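PDB 6NP3: aminoglycoside N(3)-acetyltransferase from Enterobacter cloacae, which transfers the acetyl group of acetyl-CoA to the 3-amino group of 2-deoxystreptamine antibiotics, and so probably confers resistance to gentamicin and related aminoglycosides. Local coordinates for residues Q40-V43 against D44-E48; D74-A78 against A79-S83; D218-A222 against V223-A227; R247-A251 against A252-S256. All blocks are in the same frame, centred on the assembly; numbering follows the deposited sequence. Where two conformers were deposited one is given.

How the contacts relate
Three of the four contacts sit at the start of a helix, and one lies along a helix. Contact 1 is a buried i to i+4 ladder inside helix 39-50, with one polar pair on its partly exposed face. Contact 2 is a surface turn, its centre about 27 Å from the centre of the chain, where two prolines lead into helix 78-83 and no side chain caps it. Contacts 3 and 4, both partly buried, each use an aspartate as N-cap, for helices 222-233 and 251-265. Those two helices pack together, and the nearest atoms of the contacts are about 4 Å apart. Contact 3 alone approaches the bound gentamicin; contact 4 joins the central sheet to the last helix.

Contact 1 of 4, residues Q40-V43 against D44-E48; sequences QTLV and DALIE
Gln40 and Asp44 meet one turn apart on helix 39-50, and this stretch of alpha-helix is tied together by i to i+4 pairs of both backbone and side chains. The backbone bonds form a regular series: Asp44 N gives to Gln40 O at 2.8 Å, Ala45 N to Thr41 O, Leu46 N to Leu42 O at 2.9 Å, and Ile47 N to Val43 O.

The polar side-chain pair repeats the Gln40 to Asp44 spacing. Gln40 NE2 donates to Asp44 OD1 at 2.9 Å with an almost straight N-H...O angle of 170°. The acceptor lies in the plane of the amide, yet the amide comes at OD1 from above the carboxylate plane, the two flat groups being turned 48° apart. The bend at chi2 of Gln40 (68°) brings its amide back over the Asp44 carboxylate. Tyr108 touches both side chains, so this polar pair is partly sheltered.

The apolar pairs are looser. Leu42 CD1 approaches Leu46 CG at 4.2 Å, the two side chains slanting across one another, while Val43 and Ile47 run alongside and point the same way. Around them, Leu42 and Val43 pack on Ile101, Val43 also on Phe104, and Leu46 and Ile47 on Ile56 of strand 55-59, which seats the helix against the sheet. Leu42 also lies beside Val27 and Leu29, which bind acetyl-CoA in other structures of this protein. Between the side chains of Val43 and Ile47 the nearest atoms are CG1 of Val43 and CD1 of Ile47, 3.9 Å apart.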
loop_
_atom_site.group_PDB
_atom_site.type_symbol
_atom_site.label_atom_id
_atom_site.label_comp_id
_atom_site.label_asym_id
_atom_site.label_seq_id
_atom_site.Cartn_x
_atom_site.Cartn_y
_atom_site.Cartn_z
ATOM N N GLN A 40 0.718 -14.035 -12.027
ATOM C CA GLN A 40 1.287 -14.953 -11.045
ATOM C C GLN A 40 2.787 -15.130 -11.251
ATOM O O GLN A 40 3.514 -15.418 -10.296
ATOM C CB GLN A 40 0.622 -16.324 -11.140
ATOM C CG GLN A 40 1.069 -17.249 -10.023
ATOM C CD GLN A 40 0.562 -16.770 -8.673
ATOM O OE1 GLN A 40 -0.589 -16.341 -8.541
ATOM N NE2 GLN A 40 1.412 -16.841 -7.665
ATOM N N THR A 41 3.256 -15.025 -12.500
ATOM C CA THR A 41 4.690 -15.144 -12.773
ATOM C C THR A 41 5.491 -14.127 -11.970
ATOM O O THR A 41 6.539 -14.449 -11.399
ATOM C CB THR A 41 4.952 -14.982 -14.274
ATOM O OG1 THR A 41 4.236 -16.005 -14.978
ATOM C CG2 THR A 41 6.443 -15.075 -14.596
ATOM N N LEU A 42 5.007 -12.891 -11.912
ATOM C CA LEU A 42 5.697 -11.863 -11.150
ATOM C C LEU A 42 5.528 -12.048 -9.654
ATOM O O LEU A 42 6.477 -11.802 -8.908
ATOM C CB LEU A 42 5.215 -10.495 -11.597
ATOM C CG LEU A 42 5.844 -9.307 -10.877
ATOM C CD1 LEU A 42 7.326 -9.285 -10.928
ATOM C CD2 LEU A 42 5.283 -8.019 -11.509
ATOM N N VAL A 43 4.353 -12.471 -9.189
ATOM C CA VAL A 43 4.211 -12.808 -7.772
ATOM C C VAL A 43 5.222 -13.888 -7.383
ATOM O O VAL A 43 5.920 -13.784 -6.364
ATOM C CB VAL A 43 2.765 -13.247 -7.473
ATOM C CG1 VAL A 43 2.631 -13.739 -6.057
ATOM C CG2 VAL A 43 1.804 -12.129 -7.719
ATOM N N ASP A 44 5.299 -14.964 -8.181
ATOM C CA ASP A 44 6.254 -16.035 -7.898
ATOM C C ASP A 44 7.679 -15.516 -7.903
ATOM O O ASP A 44 8.511 -15.933 -7.089
ATOM C CB ASP A 44 6.119 -17.176 -8.915
ATOM C CG ASP A 44 4.792 -17.899 -8.827
ATOM O OD1 ASP A 44 4.127 -17.862 -7.772
ATOM O OD2 ASP A 44 4.427 -18.560 -9.823
ATOM N N ALA A 45 7.999 -14.636 -8.844
ATOM C CA ALA A 45 9.350 -14.097 -8.906
ATOM C C ALA A 45 9.673 -13.255 -7.673
ATOM O O ALA A 45 10.784 -13.335 -7.141
ATOM C CB ALA A 45 9.497 -13.243 -10.161
ATOM N N LEU A 46 8.724 -12.436 -7.211
ATOM C CA LEU A 46 8.947 -11.638 -6.009
ATOM C C LEU A 46 9.200 -12.519 -4.794
ATOM O O LEU A 46 10.100 -12.246 -3.987
ATOM C CB LEU A 46 7.739 -10.733 -5.762
ATOM C CG LEU A 46 7.438 -9.640 -6.786
ATOM C CD1 LEU A 46 6.064 -9.057 -6.569
ATOM C CD2 LEU A 46 8.520 -8.573 -6.674
ATOM N N ILE A 47 8.394 -13.566 -4.639
ATOM C CA ILE A 47 8.546 -14.484 -3.525
ATOM C C ILE A 47 9.890 -15.182 -3.589
ATOM O O ILE A 47 10.571 -15.335 -2.570
ATOM C CB ILE A 47 7.364 -15.470 -3.524
ATOM C CG1 ILE A 47 6.070 -14.721 -3.204
ATOM C CG2 ILE A 47 7.593 -16.613 -2.557
ATOM C CD1 ILE A 47 4.824 -15.542 -3.391
ATOM N N GLU A 48 10.307 -15.594 -4.781
ATOM C CA GLU A 48 11.600 -16.248 -4.909
ATOM C C GLU A 48 12.740 -15.277 -4.620
ATOM O O GLU A 48 13.738 -15.636 -3.987
ATOM C CB GLU A 48 11.725 -16.811 -6.320
ATOM C CG GLU A 48 13.013 -17.553 -6.532
ATOM C CD GLU A 48 12.996 -18.428 -7.761
ATOM O OE1 GLU A 48 14.010 -18.439 -8.479
ATOM O OE2 GLU A 48 11.975 -19.094 -7.998
#

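Contact 2 of 4, residues D74-A78 against A79-S83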
loop_
_atom_site.group_PDB
_atom_site.type_symbol
_atom_site.label_atom_id
_atom_site.label_comp_id
_atom_site.label_asym_id
_atom_site.label_seq_id
_atom_site.Cartn_x
_atom_site.Cartn_y
_atom_site.Cartn_z
ATOM N N ASP A 74 -22.050 10.677 9.782
ATOM C CA ASP A 74 -21.759 10.205 11.133
ATOM C C ASP A 74 -22.178 8.760 11.354
ATOM O O ASP A 74 -21.878 8.194 12.408
ATOM C CB ASP A 74 -22.373 11.143 12.180
ATOM C CG ASP A 74 -23.861 11.326 12.012
ATOM O OD1 ASP A 74 -24.500 10.488 11.351
ATOM O OD2 ASP A 74 -24.393 12.318 12.551
ATOM N N ALA A 75 -22.844 8.155 10.378
ATOM C CA ALA A 75 -23.260 6.761 10.434
ATOM C C ALA A 75 -23.494 6.323 9.006
ATOM O O ALA A 75 -23.774 7.165 8.149
ATOM C CB ALA A 75 -24.555 6.602 11.242
ATOM N N PRO A 76 -23.362 5.036 8.705
ATOM C CA PRO A 76 -23.657 4.574 7.349
ATOM C C PRO A 76 -25.099 4.887 6.987
ATOM O O PRO A 76 -26.008 4.667 7.800
ATOM C CB PRO A 76 -23.421 3.056 7.414
ATOM C CG PRO A 76 -23.517 2.711 8.838
ATOM C CD PRO A 76 -23.051 3.927 9.621
ATOM N N PRO A 77 -25.348 5.397 5.779
ATOM C CA PRO A 77 -26.736 5.621 5.355
ATOM C C PRO A 77 -27.536 4.331 5.421
ATOM O O PRO A 77 -27.006 3.239 5.227
ATOM C CB PRO A 77 -26.596 6.110 3.913
ATOM C CG PRO A 77 -25.255 6.750 3.872
ATOM C CD PRO A 77 -24.380 5.906 4.791
ATOM N N ALA A 78 -28.841 4.473 5.685
ATOM C CA ALA A 78 -29.677 3.329 6.046
ATOM C C ALA A 78 -29.589 2.189 5.042
ATOM O O ALA A 78 -29.486 1.021 5.432
ATOM C CB ALA A 78 -31.128 3.780 6.190
ATOM N N ALA A 79 -29.658 2.506 3.750
ATOM C CA ALA A 79 -29.664 1.462 2.730
ATOM C C ALA A 79 -28.318 0.765 2.633
ATOM O O ALA A 79 -28.268 -0.441 2.365
ATOM C CB ALA A 79 -30.057 2.056 1.384
ATOM N N ILE A 80 -27.228 1.509 2.833
ATOM C CA ILE A 80 -25.894 0.915 2.910
ATOM C C ILE A 80 -25.796 0.018 4.129
ATOM O O ILE A 80 -25.323 -1.124 4.049
ATOM C CB ILE A 80 -24.848 2.041 2.981
ATOM C CG1 ILE A 80 -24.939 2.962 1.763
ATOM C CG2 ILE A 80 -23.445 1.473 3.133
ATOM C CD1 ILE A 80 -24.669 2.306 0.443
ATOM N N ALA A 81 -26.230 0.532 5.281
ATOM C CA ALA A 81 -26.099 -0.188 6.533
ATOM C C ALA A 81 -26.807 -1.526 6.451
ATOM O O ALA A 81 -26.328 -2.522 7.005
ATOM C CB ALA A 81 -26.680 0.653 7.675
ATOM N N GLN A 82 -27.971 -1.562 5.786
ATOM C CA GLN A 82 -28.764 -2.787 5.808
ATOM C C GLN A 82 -28.111 -3.900 5.000
ATOM O O GLN A 82 -28.159 -5.070 5.404
ATOM C CB GLN A 82 -30.204 -2.569 5.326
ATOM C CG GLN A 82 -30.947 -3.911 5.346
ATOM C CD GLN A 82 -32.426 -3.856 5.027
ATOM O OE1 GLN A 82 -32.867 -3.113 4.162
ATOM N NE2 GLN A 82 -33.193 -4.692 5.710
ATOM N N SER A 83 -27.588 -3.582 3.817
ATOM C CA SER A 83 -27.237 -4.639 2.887
ATOM C C SER A 83 -25.756 -4.791 2.562
ATOM O O SER A 83 -25.404 -5.755 1.864
ATOM C CB SER A 83 -27.999 -4.507 1.562
ATOM O OG SER A 83 -27.621 -3.343 0.865
#
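Pro76 and Ala81 make the closest side-chain contact at this helix start: ring carbon CG of Pro76 lies 3.9 Å from Ala81 CB. The loop arrives extended through two consecutive prolines and turns into helix 78-83 at Pro77, the N-cap residue. The firm part is the first turn. Ala81 N donates to Pro77 O at 2.8 Å, almost in line with the carbonyl bond of Pro77, and Gln82 N reaches Ala78 O at 3.0 Å, with a more bent N-H...O angle of 144°. Ile80 CG1 approaches Pro77 CB more loosely, at 4.2 Å. Behind this side, Pro76 and Ile80 rest on Trp199 of strand 196-205, whose NE1 donates to Ala81 O.

The other side is open. Ala78, Ala79, Gln82 and Ser83 are exposed; the extended Gln82 chain leads away from the loop, and Ser83 OG gives only a weak bond to Ala79 O, 3.3 Å long. Helix 78-83 is thus a short surface helix leaning on the two-stranded sheet formed by 184-193 and 196-205. Since the N-cap residue is a proline, with no polar side chain to receive the first helix N-H groups, the turn depends on backbone bonds and hydrocarbon packing.

Contact 3 of 4, residues D218-A222 against V223-A227; sequences DGPDA and VERIA
Asp221 O accepts from Arg225 N at 3.1 Å and Ala222 O from Ile226 N at 2.8 Å, the first turn of helix 222-233, entered from a loop with a cis peptide bond before Pro220. Asp221, the N-cap residue, adds a side-chain bond: in the conformer described here, one of two modelled, its OD1 accepts from Glu224 N at 3.1 Å, the N-H coming from above the carboxylate plane. With chi1 at 76°, this Asp221 carboxylate sits between its own N and carbonyl carbon, folded back over the start of the helix. In the same conformer OD2 lies 3.5 Å from Val223 CB, the two side chains running alongside.

Glu224 stretches out straight from the helix, and its carboxylate end lies against CB of Pro220, which is 3.8 Å from Glu224 OE1. A water joins this oxygen to the loop, giving a proton to Glu224 OE1 at 2.6 Å and accepting from Asp221 N. Asp221 OD1 and Glu224 OE1 are 4.6 Å apart, and the salt bridge of Glu224 OE2 with Arg228 may offset part of their like charge. The same Pro220 CB also meets Arg225 CG, before the arginine chain turns outward.

Ile226 packs on Phe257, Trp261 and Leu262 of helix 251-265. Val223 packs on His171, a residue that lines the gentamicin pocket and binds acetyl-CoA in other structures, while the Asp221 side chain comes within about 4 Å of the bound antibiotic. This is an aspartate N-cap at the edge of the aminoglycoside site.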
loop_
_atom_site.group_PDB
_atom_site.type_symbol
_atom_site.label_atom_id
_atom_site.label_comp_id
_atom_site.label_asym_id
_atom_site.label_seq_id
_atom_site.Cartn_x
_atom_site.Cartn_y
_atom_site.Cartn_z
ATOM N N ASP A 218 -7.556 15.192 -9.189
ATOM C CA ASP A 218 -6.518 14.621 -10.047
ATOM C C ASP A 218 -5.123 15.086 -9.646
ATOM O O ASP A 218 -4.285 15.373 -10.504
ATOM C CB ASP A 218 -6.807 14.946 -11.511
ATOM C CG ASP A 218 -7.195 16.398 -11.732
ATOM O OD1 ASP A 218 -7.243 17.160 -10.747
ATOM O OD2 ASP A 218 -7.451 16.775 -12.894
ATOM N N GLY A 219 -4.851 15.163 -8.345
ATOM C CA GLY A 219 -3.550 15.535 -7.835
ATOM C C GLY A 219 -2.957 16.785 -8.460
ATOM O O GLY A 219 -3.660 17.585 -9.083
ATOM N N PRO A 220 -1.636 16.983 -8.299
ATOM C CA PRO A 220 -0.777 16.067 -7.530
ATOM C C PRO A 220 -0.997 16.218 -6.034
ATOM O O PRO A 220 -1.109 17.338 -5.532
ATOM C CB PRO A 220 0.638 16.524 -7.887
ATOM C CG PRO A 220 0.485 17.989 -8.187
ATOM C CD PRO A 220 -0.885 18.130 -8.834
ATOM N N ASP A 221 -1.078 15.095 -5.333
ATOM C CA ASP A 221 -1.143 15.101 -3.883
ATOM C C ASP A 221 0.263 15.245 -3.297
ATOM O O ASP A 221 1.260 15.390 -4.013
ATOM C CB ASP A 221 -1.896 13.867 -3.383
ATOM C CG ASP A 221 -1.079 12.587 -3.460
ATOM O OD1 ASP A 221 -0.273 12.401 -4.408
ATOM O OD2 ASP A 221 -1.306 11.749 -2.553
ATOM N N ALA A 222 0.339 15.263 -1.967
ATOM C CA ALA A 222 1.624 15.437 -1.316
ATOM C C ALA A 222 2.512 14.220 -1.531
ATOM O O ALA A 222 3.728 14.370 -1.650
ATOM C CB ALA A 222 1.458 15.707 0.173
ATOM N N VAL A 223 1.946 13.009 -1.536
ATOM C CA VAL A 223 2.758 11.818 -1.807
ATOM C C VAL A 223 3.522 11.996 -3.112
ATOM O O VAL A 223 4.738 11.766 -3.191
ATOM C CB VAL A 223 1.863 10.569 -1.859
ATOM C CG1 VAL A 223 2.641 9.357 -2.376
ATOM C CG2 VAL A 223 1.295 10.302 -0.513
ATOM N N GLU A 224 2.809 12.389 -4.169
ATOM C CA GLU A 224 3.444 12.557 -5.470
ATOM C C GLU A 224 4.499 13.644 -5.441
ATOM O O GLU A 224 5.583 13.483 -6.018
ATOM C CB GLU A 224 2.389 12.851 -6.537
ATOM C CG GLU A 224 2.991 13.060 -7.908
ATOM C CD GLU A 224 1.977 13.160 -9.027
ATOM O OE1 GLU A 224 0.784 12.857 -8.817
ATOM O OE2 GLU A 224 2.401 13.539 -10.138
ATOM N N ARG A 225 4.193 14.776 -4.821
ATOM C CA ARG A 225 5.157 15.862 -4.805
ATOM C C ARG A 225 6.398 15.485 -4.014
ATOM O O ARG A 225 7.520 15.813 -4.420
ATOM C CB ARG A 225 4.504 17.121 -4.249
ATOM C CG ARG A 225 3.336 17.633 -5.109
ATOM C CD ARG A 225 3.254 19.192 -5.190
ATOM N NE ARG A 225 4.571 19.729 -5.505
ATOM C CZ ARG A 225 5.208 20.652 -4.798
ATOM N NH1 ARG A 225 4.637 21.217 -3.741
ATOM N NH2 ARG A 225 6.419 21.029 -5.168
ATOM N N ILE A 226 6.219 14.816 -2.871
ATOM C CA ILE A 226 7.361 14.380 -2.073
ATOM C C ILE A 226 8.204 13.388 -2.859
ATOM O O ILE A 226 9.429 13.512 -2.919
ATOM C CB ILE A 226 6.889 13.766 -0.747
ATOM C CG1 ILE A 226 6.222 14.812 0.144
ATOM C CG2 ILE A 226 8.049 13.094 -0.045
ATOM C CD1 ILE A 226 5.447 14.187 1.255
ATOM N N ALA A 227 7.560 12.387 -3.458
ATOM C CA ALA A 227 8.307 11.326 -4.122
ATOM C C ALA A 227 9.061 11.854 -5.336
ATOM O O ALA A 227 10.210 11.463 -5.577
ATOM C CB ALA A 227 7.345 10.212 -4.512
HETATM O O HOH W 1 -1.062 12.646 -6.983
HETATM O O HOH W 2 -1.318 12.971 -0.399
#

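Contact 4 of 4, residues R247-A251 against A252-S256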
loop_
_atom_site.group_PDB
_atom_site.type_symbol
_atom_site.label_atom_id
_atom_site.label_comp_id
_atom_site.label_asym_id
_atom_site.label_seq_id
_atom_site.Cartn_x
_atom_site.Cartn_y
_atom_site.Cartn_z
ATOM N N ARG A 247 12.327 0.874 -9.631
ATOM C CA ARG A 247 13.159 1.506 -8.627
ATOM C C ARG A 247 12.993 0.759 -7.316
ATOM O O ARG A 247 11.909 0.266 -7.009
ATOM C CB ARG A 247 12.670 2.943 -8.341
ATOM C CG ARG A 247 12.937 3.947 -9.453
ATOM C CD ARG A 247 11.779 4.948 -9.595
ATOM N NE ARG A 247 10.541 4.239 -9.888
ATOM C CZ ARG A 247 10.099 3.972 -11.109
ATOM N NH1 ARG A 247 10.776 4.375 -12.173
ATOM N NH2 ARG A 247 8.975 3.299 -11.268
ATOM N N LEU A 248 14.052 0.733 -6.515
ATOM C CA LEU A 248 14.030 0.088 -5.203
ATOM C C LEU A 248 14.438 1.123 -4.168
ATOM O O LEU A 248 15.581 1.583 -4.146
ATOM C CB LEU A 248 14.940 -1.134 -5.193
ATOM C CG LEU A 248 14.821 -2.037 -3.983
ATOM C CD1 LEU A 248 13.433 -2.638 -3.833
ATOM C CD2 LEU A 248 15.836 -3.159 -4.105
ATOM N N ILE A 249 13.481 1.511 -3.338
ATOM C CA ILE A 249 13.584 2.682 -2.475
ATOM C C ILE A 249 13.649 2.255 -1.017
ATOM O O ILE A 249 12.873 1.394 -0.580
ATOM C CB ILE A 249 12.328 3.555 -2.688
ATOM C CG1 ILE A 249 12.292 4.108 -4.109
ATOM C CG2 ILE A 249 12.249 4.687 -1.672
ATOM C CD1 ILE A 249 10.962 4.648 -4.542
ATOM N N ASP A 250 14.562 2.853 -0.249
ATOM C CA ASP A 250 14.579 2.638 1.191
ATOM C C ASP A 250 13.378 3.359 1.806
ATOM O O ASP A 250 13.252 4.590 1.706
ATOM C CB ASP A 250 15.887 3.134 1.812
ATOM C CG ASP A 250 15.947 2.856 3.295
ATOM O OD1 ASP A 250 16.348 1.749 3.677
ATOM O OD2 ASP A 250 15.546 3.676 4.126
ATOM N N ALA A 251 12.482 2.598 2.436
ATOM C CA ALA A 251 11.209 3.156 2.883
ATOM C C ALA A 251 11.404 4.126 4.034
ATOM O O ALA A 251 10.797 5.202 4.068
ATOM C CB ALA A 251 10.254 2.041 3.304
ATOM N N ALA A 252 12.215 3.753 5.019
ATOM C CA ALA A 252 12.443 4.658 6.135
ATOM C C ALA A 252 13.027 5.977 5.652
ATOM O O ALA A 252 12.674 7.048 6.161
ATOM C CB ALA A 252 13.358 4.007 7.168
ATOM N N ASP A 253 13.927 5.918 4.672
ATOM C CA ASP A 253 14.561 7.138 4.179
ATOM C C ASP A 253 13.564 8.047 3.470
ATOM O O ASP A 253 13.554 9.257 3.714
ATOM C CB ASP A 253 15.721 6.800 3.254
ATOM C CG ASP A 253 16.600 7.992 2.995
ATOM O OD1 ASP A 253 17.159 8.536 3.963
ATOM O OD2 ASP A 253 16.722 8.379 1.826
ATOM N N ILE A 254 12.715 7.509 2.592
ATOM C CA ILE A 254 11.762 8.373 1.889
ATOM C C ILE A 254 10.716 8.933 2.844
ATOM O O ILE A 254 10.292 10.081 2.700
ATOM C CB ILE A 254 11.128 7.672 0.668
ATOM C CG1 ILE A 254 10.487 8.722 -0.270
ATOM C CG2 ILE A 254 10.149 6.591 1.090
ATOM C CD1 ILE A 254 9.968 8.184 -1.562
ATOM N N VAL A 255 10.306 8.160 3.847
ATOM C CA VAL A 255 9.345 8.667 4.821
ATOM C C VAL A 255 9.964 9.756 5.679
ATOM O O VAL A 255 9.336 10.797 5.930
ATOM C CB VAL A 255 8.739 7.507 5.636
ATOM C CG1 VAL A 255 7.933 8.035 6.814
ATOM C CG2 VAL A 255 7.858 6.665 4.712
ATOM N N SER A 256 11.194 9.573 6.149
ATOM C CA SER A 256 11.837 10.655 6.885
ATOM C C SER A 256 11.944 11.913 6.020
ATOM O O SER A 256 11.644 13.033 6.471
ATOM C CB SER A 256 13.209 10.196 7.358
ATOM O OG SER A 256 13.084 9.175 8.331
HETATM O O HOH W 3 13.631 1.186 5.277
#
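Asp250 OD2 accepts from Asp253 N at 2.8 Å through the lone pair that faces away from its other oxygen. Asp250, in one of its two modelled conformers, thus caps helix 251-265 as its N-cap residue. Its CG stands opposite the backbone N (chi1 -177°), which carries the carboxylate forward over the first turn; there OD2 also touches Asp253 CB at 3.2 Å. The two aspartate side chains cross at about a right angle, their carboxylate planes 60° apart. Asp253 turns its own OD2 elsewhere, to a hydrogen bond from Tyr230 of helix 222-233.

A water completes the cap in this conformer: it accepts from Ala252 N at 2.9 Å and gives a weak bond to Asp250 OD1. The regular turn follows, with Ile254 N bonded to Asp250 O at 3.1 Å and Val255 N to Ala251 O.

The apolar part of the contact is made by Ile249 and Ile254. Ile249, next to the end of the strand, brings CG2 to 4.0 Å from Ile254 CB, the isoleucines slanting past each other, and Tyr230 touches both. Ala251 and Ile254 pack on Ile157 of strand 156-160, while Val255 rests on Leu151. Strand 247-250 and helix 252-256 are inclined at 68°, their axes 6.9 Å apart at closest. Here strand 244-250 of the central mixed sheet passes directly into the final helix, a tight strand-to-helix junction closed by an aspartate N-cap.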